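Long-range contacts in telomerase reverse transcriptase (PDB 6ZDQ), which probably extends chromosome ends by reverse-transcribing a template within its own RNA component, adding short DNA repeats to telomeres: residues A[564-569]-A[578-583]; A[571-576]-A[628-633]; A[615-620]-A[674-679]. One frame throughout, in Å; residues are numbered along the deposited sequence.

Contact 1 of 3, residues A[564-569]-A[578-583]; sequences ISLVTT and VKYLKT
Tyr580, on the first helix (574-588) of the helical thumb domain (C-terminal extension) of telomerase reverse transcriptase, reaches out to Leu566 and Val567 in the loop leading into that helix. The arrangement illustrates how one aromatic residue can bridge the gap between a connecting loop and the helix it precedes. CG of Tyr580 stands anti to the backbone N (chi1 169°), which carries the ring out from the helix and brings the phenol oxygen up to the loop backbone. There Leu566 N gives a weak hydrogen bond to Tyr580 OH, 3.4 Å long with an angle of 156° at the hydrogen. The leucine side chain runs at roughly a right angle to the tyrosine and lies against its phenol end: Leu566 CB is 3.8 Å from Tyr580 CZ, and Leu566 CD1 is equally far, 3.8 Å, from Tyr580 CE1. Val567 meets the ring differently. Its CG2 methyl comes to the ring's edge, near the ring plane, 4.1 Å from Tyr580 CD2. Phe571 packs its ring against that of Tyr580, the two planes inclined at about 35°. Val567 is buried and also touches Glu618 and Lys622 of helix 602-626, whereas Leu566 remains exposed. The tyrosine thus makes one weak polar contact at its hydroxyl and apolar contact along its ring. One helical position on, Leu581 completes the apolar side, its branch crossing the valine at about a right angle with Leu581 CD2 3.7 Å from Val567 CG2.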
loop_
_atom_site.group_PDB
_atom_site.type_symbol
_atom_site.label_atom_id
_atom_site.label_comp_id
_atom_site.label_asym_id
_atom_site.label_seq_id
_atom_site.Cartn_x
_atom_site.Cartn_y
_atom_site.Cartn_z
ATOM N N ILE A 564 7.123 9.126 0.130
ATOM C CA ILE A 564 8.053 8.986 -0.981
ATOM C C ILE A 564 7.255 9.053 -2.289
ATOM O O ILE A 564 6.026 8.983 -2.298
ATOM C CB ILE A 564 8.878 7.682 -0.877
ATOM C CG1 ILE A 564 9.491 7.553 0.522
ATOM C CG2 ILE A 564 10.008 7.639 -1.901
ATOM C CD1 ILE A 564 10.539 6.459 0.636
ATOM N N SER A 565 7.977 9.196 -3.402
ATOM C CA SER A 565 7.374 9.347 -4.719
ATOM C C SER A 565 7.179 7.981 -5.370
ATOM O O SER A 565 8.110 7.168 -5.420
ATOM C CB SER A 565 8.247 10.238 -5.610
ATOM O OG SER A 565 8.544 11.482 -4.993
ATOM N N LEU A 566 5.961 7.734 -5.864
ATOM C CA LEU A 566 5.607 6.491 -6.549
ATOM C C LEU A 566 6.180 6.391 -7.957
ATOM O O LEU A 566 6.034 5.335 -8.584
ATOM C CB LEU A 566 4.084 6.350 -6.638
ATOM C CG LEU A 566 3.214 6.329 -5.380
ATOM C CD1 LEU A 566 1.749 6.442 -5.775
ATOM C CD2 LEU A 566 3.451 5.071 -4.560
ATOM N N VAL A 567 6.834 7.449 -8.449
ATOM C CA VAL A 567 7.046 7.696 -9.879
ATOM C C VAL A 567 7.490 6.457 -10.653
ATOM O O VAL A 567 7.082 6.261 -11.805
ATOM C CB VAL A 567 8.059 8.851 -10.038
ATOM C CG1 VAL A 567 8.687 8.850 -11.422
ATOM C CG2 VAL A 567 7.380 10.181 -9.755
ATOM N N THR A 568 8.300 5.595 -10.035
ATOM C CA THR A 568 8.887 4.471 -10.761
ATOM C C THR A 568 7.823 3.576 -11.391
ATOM O O THR A 568 8.005 3.078 -12.508
ATOM C CB THR A 568 9.786 3.659 -9.827
ATOM O OG1 THR A 568 10.040 2.372 -10.402
ATOM C CG2 THR A 568 9.125 3.488 -8.470
ATOM N N THR A 569 6.705 3.367 -10.700
ATOM C CA THR A 569 5.706 2.403 -11.147
ATOM C C THR A 569 4.873 2.975 -12.290
ATOM O O THR A 569 4.176 3.979 -12.114
ATOM C CB THR A 569 4.798 2.002 -9.987
ATOM O OG1 THR A 569 5.570 1.908 -8.784
ATOM C CG2 THR A 569 4.153 0.655 -10.267
ATOM N N VAL A 578 4.258 14.077 -15.444
ATOM C CA VAL A 578 3.843 15.372 -14.915
ATOM C C VAL A 578 2.398 15.321 -14.439
ATOM O O VAL A 578 2.006 16.084 -13.548
ATOM C CB VAL A 578 4.056 16.487 -15.956
ATOM C CG1 VAL A 578 5.495 16.486 -16.452
ATOM C CG2 VAL A 578 3.075 16.352 -17.116
ATOM N N LYS A 579 1.582 14.440 -15.021
ATOM C CA LYS A 579 0.208 14.283 -14.554
ATOM C C LYS A 579 0.177 13.819 -13.104
ATOM O O LYS A 579 -0.537 14.390 -12.271
ATOM C CB LYS A 579 -0.542 13.302 -15.455
ATOM C CG LYS A 579 -1.965 13.012 -15.015
ATOM C CD LYS A 579 -2.615 11.985 -15.925
ATOM C CE LYS A 579 -4.023 11.652 -15.466
ATOM N NZ LYS A 579 -4.665 10.633 -16.341
ATOM N N TYR A 580 0.952 12.782 -12.782
ATOM C CA TYR A 580 1.020 12.316 -11.400
ATOM C C TYR A 580 1.692 13.349 -10.503
ATOM O O TYR A 580 1.201 13.641 -9.407
ATOM C CB TYR A 580 1.756 10.979 -11.321
ATOM C CG TYR A 580 2.084 10.568 -9.903
ATOM C CD1 TYR A 580 1.100 10.072 -9.056
ATOM C CD2 TYR A 580 3.375 10.683 -9.406
ATOM C CE1 TYR A 580 1.395 9.701 -7.757
ATOM C CE2 TYR A 580 3.680 10.315 -8.110
ATOM C CZ TYR A 580 2.686 9.823 -7.290
ATOM O OH TYR A 580 2.989 9.457 -5.999
ATOM N N LEU A 581 2.823 13.907 -10.948
ATOM C CA LEU A 581 3.538 14.886 -10.132
ATOM C C LEU A 581 2.662 16.093 -9.818
ATOM O O LEU A 581 2.703 16.626 -8.703
ATOM C CB LEU A 581 4.824 15.327 -10.835
ATOM C CG LEU A 581 5.948 14.293 -10.949
ATOM C CD1 LEU A 581 7.214 14.924 -11.514
ATOM C CD2 LEU A 581 6.224 13.640 -9.605
ATOM N N LYS A 582 1.865 16.539 -10.791
ATOM C CA LYS A 582 0.925 17.627 -10.537
ATOM C C LYS A 582 -0.107 17.224 -9.491
ATOM O O LYS A 582 -0.311 17.930 -8.497
ATOM C CB LYS A 582 0.243 18.039 -11.843
ATOM C CG LYS A 582 -0.748 19.175 -11.708
ATOM C CD LYS A 582 -1.355 19.509 -13.058
ATOM C CE LYS A 582 -2.331 20.664 -12.961
ATOM N NZ LYS A 582 -2.873 21.029 -14.298
ATOM N N THR A 583 -0.766 16.080 -9.697
ATOM C CA THR A 583 -1.748 15.603 -8.731
ATOM C C THR A 583 -1.111 15.188 -7.411
ATOM O O THR A 583 -1.816 15.099 -6.402
ATOM C CB THR A 583 -2.542 14.430 -9.310
ATOM O OG1 THR A 583 -1.650 13.356 -9.630
ATOM C CG2 THR A 583 -3.282 14.858 -10.571
#

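Contact 2 of 3, residues A[571-576]-A[628-633]; sequences FRTFKT and KYDTFH. With nucleotides of chain B.
Phe574 offers a ring face to the edge of Phe632 in a T-shaped pair at the start of helix 574-588, where the thumb domain meets the bound three-way-junction fragment of the RNA. The centroids of the Phe574 and Phe632 rings are 5.4 Å apart, with planes at 64°, and Phe632 CB adds a CH-pi contact over the Phe574 ring. Thr573 occupies the N-cap position of the helix. Just beyond it, Phe574 N donates a nearly straight hydrogen bond (169°) to Asp630 OD2, 3.0 Å away, which settles an amide of the first helical turn. One residue before Thr573, Arg572 O accepts a hydrogen bond from Tyr629 OH on a lone pair, in the carbonyl plane, at 2.9 Å. The guanidinium of Arg572 lies almost parallel to the tyrosine ring (6°), off-centre, with Arg572 NH2 3.8 Å from Tyr629 CE2; Asp126 holds the same group by a salt bridge. Both segments also touch the RNA backbone. Lys575 runs alongside the phosphate of C37 toward that of G38, both of chain B, though its NZ is modelled too close to OP2 of G38 to be relied on. His633 NE2 donates to O3' of C37 of chain B at 2.7 Å.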
loop_
_atom_site.group_PDB
_atom_site.type_symbol
_atom_site.label_atom_id
_atom_site.label_comp_id
_atom_site.label_asym_id
_atom_site.label_seq_id
_atom_site.Cartn_x
_atom_site.Cartn_y
_atom_site.Cartn_z
ATOM N N PHE A 571 5.078 4.726 -14.851
ATOM C CA PHE A 571 5.244 6.042 -15.455
ATOM C C PHE A 571 6.489 6.013 -16.333
ATOM O O PHE A 571 7.610 5.871 -15.833
ATOM C CB PHE A 571 5.337 7.123 -14.379
ATOM C CG PHE A 571 4.100 7.241 -13.532
ATOM C CD1 PHE A 571 2.846 7.010 -14.075
ATOM C CD2 PHE A 571 4.192 7.576 -12.192
ATOM C CE1 PHE A 571 1.708 7.114 -13.297
ATOM C CE2 PHE A 571 3.057 7.681 -11.408
ATOM C CZ PHE A 571 1.814 7.450 -11.962
ATOM N N ARG A 572 6.285 6.133 -17.646
ATOM C CA ARG A 572 7.395 6.115 -18.591
ATOM C C ARG A 572 7.273 7.195 -19.661
ATOM O O ARG A 572 8.092 7.218 -20.588
ATOM C CB ARG A 572 7.511 4.735 -19.247
ATOM C CG ARG A 572 6.225 4.233 -19.873
ATOM C CD ARG A 572 6.355 2.780 -20.293
ATOM N NE ARG A 572 7.549 2.553 -21.101
ATOM C CZ ARG A 572 7.595 2.697 -22.421
ATOM N NH1 ARG A 572 6.512 3.067 -23.090
ATOM N NH2 ARG A 572 8.726 2.471 -23.074
ATOM N N THR A 573 6.285 8.082 -19.568
ATOM C CA THR A 573 6.100 9.166 -20.520
ATOM C C THR A 573 6.030 10.485 -19.765
ATOM O O THR A 573 5.606 10.531 -18.608
ATOM C CB THR A 573 4.824 8.984 -21.359
ATOM O OG1 THR A 573 3.672 9.085 -20.510
ATOM C CG2 THR A 573 4.821 7.629 -22.048
ATOM N N PHE A 574 6.470 11.558 -20.428
ATOM C CA PHE A 574 6.431 12.877 -19.803
ATOM C C PHE A 574 5.009 13.277 -19.429
ATOM O O PHE A 574 4.788 13.908 -18.389
ATOM C CB PHE A 574 7.050 13.921 -20.733
ATOM C CG PHE A 574 8.542 13.806 -20.870
ATOM C CD1 PHE A 574 9.378 14.235 -19.851
ATOM C CD2 PHE A 574 9.109 13.283 -22.020
ATOM C CE1 PHE A 574 10.750 14.136 -19.976
ATOM C CE2 PHE A 574 10.480 13.183 -22.150
ATOM C CZ PHE A 574 11.302 13.609 -21.126
ATOM N N LYS A 575 4.032 12.926 -20.269
ATOM C CA LYS A 575 2.643 13.268 -19.976
ATOM C C LYS A 575 2.176 12.612 -18.682
ATOM O O LYS A 575 1.632 13.279 -17.795
ATOM C CB LYS A 575 1.744 12.861 -21.142
ATOM C CG LYS A 575 1.942 13.691 -22.398
ATOM C CD LYS A 575 0.988 13.257 -23.498
ATOM C CE LYS A 575 1.130 14.138 -24.726
ATOM N NZ LYS A 575 0.265 13.676 -25.848
ATOM N N THR A 576 2.385 11.300 -18.553
ATOM C CA THR A 576 1.954 10.603 -17.347
ATOM C C THR A 576 2.788 10.996 -16.134
ATOM O O THR A 576 2.277 10.993 -15.007
ATOM C CB THR A 576 2.011 9.090 -17.564
ATOM O OG1 THR A 576 3.326 8.715 -17.991
ATOM C CG2 THR A 576 0.998 8.666 -18.620
ATOM N N LYS A 628 15.335 9.542 -23.579
ATOM C CA LYS A 628 15.995 8.785 -24.636
ATOM C C LYS A 628 15.018 8.354 -25.721
ATOM O O LYS A 628 15.402 8.260 -26.891
ATOM C CB LYS A 628 16.704 7.564 -24.048
ATOM C CG LYS A 628 17.852 7.897 -23.109
ATOM C CD LYS A 628 18.497 6.634 -22.558
ATOM C CE LYS A 628 19.661 6.963 -21.638
ATOM N NZ LYS A 628 20.307 5.737 -21.096
ATOM N N TYR A 629 13.758 8.091 -25.364
ATOM C CA TYR A 629 12.767 7.648 -26.333
ATOM C C TYR A 629 11.567 8.574 -26.474
ATOM O O TYR A 629 10.914 8.545 -27.521
ATOM C CB TYR A 629 12.264 6.236 -25.988
ATOM C CG TYR A 629 11.794 6.071 -24.561
ATOM C CD1 TYR A 629 12.687 5.734 -23.553
ATOM C CD2 TYR A 629 10.459 6.243 -24.225
ATOM C CE1 TYR A 629 12.265 5.581 -22.248
ATOM C CE2 TYR A 629 10.025 6.091 -22.922
ATOM C CZ TYR A 629 10.933 5.760 -21.938
ATOM O OH TYR A 629 10.511 5.605 -20.638
ATOM N N ASP A 630 11.261 9.385 -25.467
ATOM C CA ASP A 630 10.129 10.295 -25.529
ATOM C C ASP A 630 10.573 11.665 -26.040
ATOM O O ASP A 630 11.763 11.938 -26.216
ATOM C CB ASP A 630 9.470 10.410 -24.154
ATOM C CG ASP A 630 8.042 10.910 -24.227
ATOM O OD1 ASP A 630 7.594 11.282 -25.332
ATOM O OD2 ASP A 630 7.365 10.926 -23.177
ATOM N N THR A 631 9.596 12.536 -26.283
ATOM C CA THR A 631 9.844 13.886 -26.774
ATOM C C THR A 631 9.375 14.886 -25.727
ATOM O O THR A 631 8.186 14.928 -25.391
ATOM C CB THR A 631 9.130 14.130 -28.106
ATOM O OG1 THR A 631 9.568 13.163 -29.069
ATOM C CG2 THR A 631 9.438 15.527 -28.622
ATOM N N PHE A 632 10.306 15.689 -25.220
ATOM C CA PHE A 632 9.994 16.673 -24.192
ATOM C C PHE A 632 9.452 17.950 -24.820
ATOM O O PHE A 632 9.996 18.458 -25.805
ATOM C CB PHE A 632 11.240 16.981 -23.360
ATOM C CG PHE A 632 11.028 18.033 -22.305
ATOM C CD1 PHE A 632 10.296 17.751 -21.163
ATOM C CD2 PHE A 632 11.578 19.296 -22.446
ATOM C CE1 PHE A 632 10.106 18.715 -20.189
ATOM C CE2 PHE A 632 11.393 20.262 -21.474
ATOM C CZ PHE A 632 10.655 19.970 -20.345
ATOM N N HIS A 633 8.373 18.469 -24.238
ATOM C CA HIS A 633 7.747 19.713 -24.678
ATOM C C HIS A 633 7.856 20.718 -23.540
ATOM O O HIS A 633 7.176 20.582 -22.517
ATOM C CB HIS A 633 6.292 19.484 -25.084
ATOM C CG HIS A 633 6.132 18.553 -26.245
ATOM N ND1 HIS A 633 6.562 18.867 -27.516
ATOM C CD2 HIS A 633 5.588 17.315 -26.327
ATOM C CE1 HIS A 633 6.290 17.863 -28.331
ATOM N NE2 HIS A 633 5.699 16.909 -27.635
ATOM P P C B 37 3.497 10.185 -25.441
ATOM O OP1 C B 37 2.988 10.525 -24.089
ATOM O OP2 C B 37 2.551 9.707 -26.484
ATOM O "O5'" C B 37 4.279 11.446 -26.012
ATOM C "C5'" C B 37 3.631 12.376 -26.858
ATOM C "C4'" C B 37 4.592 12.997 -27.835
ATOM O "O4'" C B 37 5.219 11.966 -28.639
ATOM C "C3'" C B 37 3.960 13.925 -28.853
ATOM O "O3'" C B 37 3.732 15.218 -28.333
ATOM C "C2'" C B 37 4.950 13.891 -30.007
ATOM O "O2'" C B 37 6.056 14.740 -29.739
ATOM C "C1'" C B 37 5.427 12.439 -29.954
ATOM N N1 C B 37 4.695 11.553 -30.891
ATOM C C2 C B 37 4.858 11.694 -32.274
ATOM O O2 C B 37 5.602 12.582 -32.720
ATOM N N3 C B 37 4.188 10.862 -33.106
ATOM C C4 C B 37 3.393 9.914 -32.610
ATOM N N4 C B 37 2.757 9.117 -33.472
ATOM C C5 C B 37 3.215 9.740 -31.208
ATOM C C6 C B 37 3.881 10.571 -30.397
ATOM P P U B 36 3.257 4.058 -25.832
ATOM O OP1 U B 36 2.614 4.123 -24.495
ATOM O OP2 U B 36 2.441 3.733 -27.030
ATOM O "O5'" U B 36 3.977 5.450 -26.107
ATOM C "C5'" U B 36 5.024 5.904 -25.263
ATOM C "C4'" U B 36 5.796 7.031 -25.899
ATOM O "O4'" U B 36 6.443 6.573 -27.113
ATOM C "C3'" U B 36 4.971 8.221 -26.349
ATOM O "O3'" U B 36 4.649 9.084 -25.274
ATOM C "C2'" U B 36 5.854 8.858 -27.416
ATOM O "O2'" U B 36 6.874 9.647 -26.822
ATOM C "C1'" U B 36 6.504 7.627 -28.051
ATOM N N1 U B 36 5.823 7.199 -29.295
ATOM C C2 U B 36 6.201 7.819 -30.469
ATOM O O2 U B 36 7.052 8.690 -30.510
ATOM N N3 U B 36 5.546 7.382 -31.593
ATOM C C4 U B 36 4.572 6.407 -31.660
ATOM O O4 U B 36 4.073 6.125 -32.750
ATOM C C5 U B 36 4.236 5.812 -30.403
ATOM C C6 U B 36 4.860 6.217 -29.291
ATOM P P G B 38 2.235 15.782 -28.252
ATOM O OP1 G B 38 2.259 17.031 -27.449
ATOM O OP2 G B 38 1.356 14.654 -27.846
ATOM O "O5'" G B 38 1.892 16.136 -29.766
ATOM C "C5'" G B 38 2.796 16.886 -30.563
ATOM C "C4'" G B 38 2.596 16.607 -32.032
ATOM O "O4'" G B 38 3.065 15.270 -32.350
ATOM C "C3'" G B 38 1.156 16.611 -32.517
ATOM O "O3'" G B 38 0.631 17.909 -32.723
ATOM C "C2'" G B 38 1.235 15.762 -33.778
ATOM O "O2'" G B 38 1.800 16.503 -34.849
ATOM C "C1'" G B 38 2.242 14.697 -33.348
ATOM N N9 G B 38 1.572 13.511 -32.778
ATOM C C8 G B 38 1.336 13.250 -31.449
ATOM N N7 G B 38 0.715 12.118 -31.252
ATOM C C5 G B 38 0.529 11.604 -32.527
ATOM C C6 G B 38 -0.087 10.398 -32.948
ATOM O O6 G B 38 -0.606 9.518 -32.253
ATOM N N1 G B 38 -0.060 10.267 -34.332
ATOM C C2 G B 38 0.487 11.176 -35.201
ATOM N N2 G B 38 0.413 10.866 -36.504
ATOM N N3 G B 38 1.065 12.304 -34.822
ATOM C C4 G B 38 1.049 12.452 -33.481
#

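Contact 3 of 3, residues A[615-620]-A[674-679]; sequences VLREFK and VKEFSS
A salt-bridge network of Arg617, Lys620 and Glu676 joins two thumb helices, 602-626 and 662-676, and shows how charge can be laid along the border of an apolar interface. Glu676 stands at the last turn of its helix and divides its carboxylate between two cations. Arg617 NH2 reaches Glu676 OE2 at 2.7 Å; the oxygen lies in the guanidinium plane, yet the nitrogen approaches it from 36° above the carboxylate plane, and the guanidinium and carboxylate planes are 45° apart. Lys620, folded back by bends at chi3 and chi4, brings NZ to the anti lone pair of Glu676 OE1 at 2.9 Å. With one cation on each oxygen, the carboxylate is probably kept ionised and its rotation restrained. Phe677, where the chain leaves the helix, supplies the apolar half. Its ring presents an edge to Leu616, whose CD2 methyl sits in the ring plane 3.6 Å from Phe677 CE2. Farther round the rim, Phe677 CE1 lies 4.2 Å from Phe619 CD2, again edge to edge, while Lys620 CG approaches obliquely. Phe619 in turn stacks on Phe637 and Phe677 meets Tyr683 edge-to-face and packs on Ile686, so the residues of this contact touch helices 574-588 and 634-656 through Phe619 and the last helix of the chain, 684-690, through Phe677.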
loop_
_atom_site.group_PDB
_atom_site.type_symbol
_atom_site.label_atom_id
_atom_site.label_comp_id
_atom_site.label_asym_id
_atom_site.label_seq_id
_atom_site.Cartn_x
_atom_site.Cartn_y
_atom_site.Cartn_z
ATOM N N VAL A 615 9.780 17.241 -5.652
ATOM C CA VAL A 615 9.045 16.876 -6.859
ATOM C C VAL A 615 9.767 17.368 -8.113
ATOM O O VAL A 615 9.684 16.730 -9.171
ATOM C CB VAL A 615 7.598 17.402 -6.786
ATOM C CG1 VAL A 615 7.557 18.918 -6.871
ATOM C CG2 VAL A 615 6.740 16.781 -7.878
ATOM N N LEU A 616 10.488 18.489 -8.023
ATOM C CA LEU A 616 11.219 18.995 -9.181
ATOM C C LEU A 616 12.405 18.098 -9.518
ATOM O O LEU A 616 12.597 17.719 -10.678
ATOM C CB LEU A 616 11.684 20.431 -8.930
ATOM C CG LEU A 616 10.605 21.517 -8.930
ATOM C CD1 LEU A 616 11.210 22.891 -8.675
ATOM C CD2 LEU A 616 9.831 21.504 -10.238
ATOM N N ARG A 617 13.212 17.744 -8.513
ATOM C CA ARG A 617 14.370 16.896 -8.779
ATOM C C ARG A 617 13.957 15.469 -9.112
ATOM O O ARG A 617 14.689 14.766 -9.817
ATOM C CB ARG A 617 15.331 16.919 -7.591
ATOM C CG ARG A 617 14.773 16.327 -6.314
ATOM C CD ARG A 617 15.637 16.706 -5.126
ATOM N NE ARG A 617 15.963 18.131 -5.128
ATOM C CZ ARG A 617 16.525 18.769 -4.106
ATOM N NH1 ARG A 617 16.818 18.113 -2.992
ATOM N NH2 ARG A 617 16.788 20.067 -4.194
ATOM N N GLU A 618 12.791 15.028 -8.633
ATOM C CA GLU A 618 12.270 13.731 -9.055
ATOM C C GLU A 618 11.952 13.735 -10.544
ATOM O O GLU A 618 12.144 12.726 -11.234
ATOM C CB GLU A 618 11.027 13.368 -8.242
ATOM C CG GLU A 618 10.387 12.046 -8.634
ATOM C CD GLU A 618 11.298 10.865 -8.382
ATOM O OE1 GLU A 618 11.995 10.858 -7.345
ATOM O OE2 GLU A 618 11.326 9.946 -9.228
ATOM N N PHE A 619 11.466 14.865 -11.059
ATOM C CA PHE A 619 11.272 14.990 -12.499
ATOM C C PHE A 619 12.605 14.977 -13.236
ATOM O O PHE A 619 12.720 14.368 -14.306
ATOM C CB PHE A 619 10.486 16.265 -12.818
ATOM C CG PHE A 619 10.442 16.598 -14.282
ATOM C CD1 PHE A 619 9.624 15.887 -15.145
ATOM C CD2 PHE A 619 11.219 17.620 -14.796
ATOM C CE1 PHE A 619 9.586 16.188 -16.492
ATOM C CE2 PHE A 619 11.186 17.927 -16.142
ATOM C CZ PHE A 619 10.367 17.210 -16.991
ATOM N N LYS A 620 13.620 15.651 -12.686
ATOM C CA LYS A 620 14.930 15.671 -13.332
ATOM C C LYS A 620 15.555 14.280 -13.377
ATOM O O LYS A 620 16.201 13.917 -14.366
ATOM C CB LYS A 620 15.859 16.650 -12.614
ATOM C CG LYS A 620 15.450 18.103 -12.752
ATOM C CD LYS A 620 16.641 19.023 -12.555
ATOM C CE LYS A 620 17.260 18.851 -11.180
ATOM N NZ LYS A 620 16.363 19.332 -10.098
ATOM N N VAL A 674 14.443 28.354 -10.440
ATOM C CA VAL A 674 15.605 28.823 -11.187
ATOM C C VAL A 674 16.874 28.103 -10.752
ATOM O O VAL A 674 17.832 28.013 -11.530
ATOM C CB VAL A 674 15.759 30.353 -11.045
ATOM C CG1 VAL A 674 16.411 30.721 -9.725
ATOM C CG2 VAL A 674 16.549 30.926 -12.208
ATOM N N LYS A 675 16.910 27.583 -9.524
ATOM C CA LYS A 675 18.087 26.865 -9.052
ATOM C C LYS A 675 18.139 25.454 -9.626
ATOM O O LYS A 675 19.159 25.038 -10.183
ATOM C CB LYS A 675 18.095 26.824 -7.523
ATOM C CG LYS A 675 19.403 26.356 -6.916
ATOM C CD LYS A 675 20.513 27.374 -7.141
ATOM C CE LYS A 675 21.802 26.953 -6.450
ATOM N NZ LYS A 675 22.873 27.976 -6.608
ATOM N N GLU A 676 17.039 24.706 -9.499
ATOM C CA GLU A 676 17.013 23.313 -9.928
ATOM C C GLU A 676 17.114 23.151 -11.439
ATOM O O GLU A 676 17.448 22.057 -11.907
ATOM C CB GLU A 676 15.734 22.636 -9.430
ATOM C CG GLU A 676 15.515 22.729 -7.928
ATOM C CD GLU A 676 16.445 21.829 -7.141
ATOM O OE1 GLU A 676 16.916 20.817 -7.702
ATOM O OE2 GLU A 676 16.704 22.134 -5.957
ATOM N N PHE A 677 16.835 24.197 -12.214
ATOM C CA PHE A 677 16.747 24.097 -13.667
ATOM C C PHE A 677 17.751 25.011 -14.360
ATOM O O PHE A 677 17.460 25.604 -15.399
ATOM C CB PHE A 677 15.333 24.409 -14.150
ATOM C CG PHE A 677 14.320 23.365 -13.781
ATOM C CD1 PHE A 677 14.200 22.203 -14.525
ATOM C CD2 PHE A 677 13.480 23.550 -12.696
ATOM C CE1 PHE A 677 13.268 21.241 -14.189
ATOM C CE2 PHE A 677 12.544 22.593 -12.357
ATOM C CZ PHE A 677 12.438 21.436 -13.104
ATOM N N SER A 678 18.949 25.137 -13.799
ATOM C CA SER A 678 20.002 25.957 -14.384
ATOM C C SER A 678 21.209 25.108 -14.768
ATOM O O SER A 678 22.359 25.535 -14.641
ATOM C CB SER A 678 20.408 27.077 -13.429
ATOM O OG SER A 678 20.748 26.560 -12.154
ATOM N N SER A 679 20.962 23.893 -15.239
ATOM C CA SER A 679 22.052 23.004 -15.630
ATOM C C SER A 679 21.940 22.500 -17.061
ATOM O O SER A 679 22.963 22.376 -17.739
ATOM C CB SER A 679 22.125 21.809 -14.661
ATOM O OG SER A 679 20.913 21.074 -14.664
#

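Between them, helices 574-588 and 602-626, consecutive in the chain, run through all three contacts. Contacts 1 and 2 both use the first, and contact 3 uses the second; Phe619 of contact 3 touches Leu581 of contact 1 as well as Phe574 and Phe632 of contact 2. Burial and chemistry vary with position. Contact 2 is the buried one, and it combines aromatic packing and hydrogen bonding with an RNA-facing side. Contacts 1 and 3 are only partly buried: the first is mainly apolar with one weak hydrogen bond, whereas the third sets a salt-bridge network beside its apolar half. Contact 3 also lies farther from the nucleic acid than contact 1, about 12 Å against about 4 Å between nearest atoms.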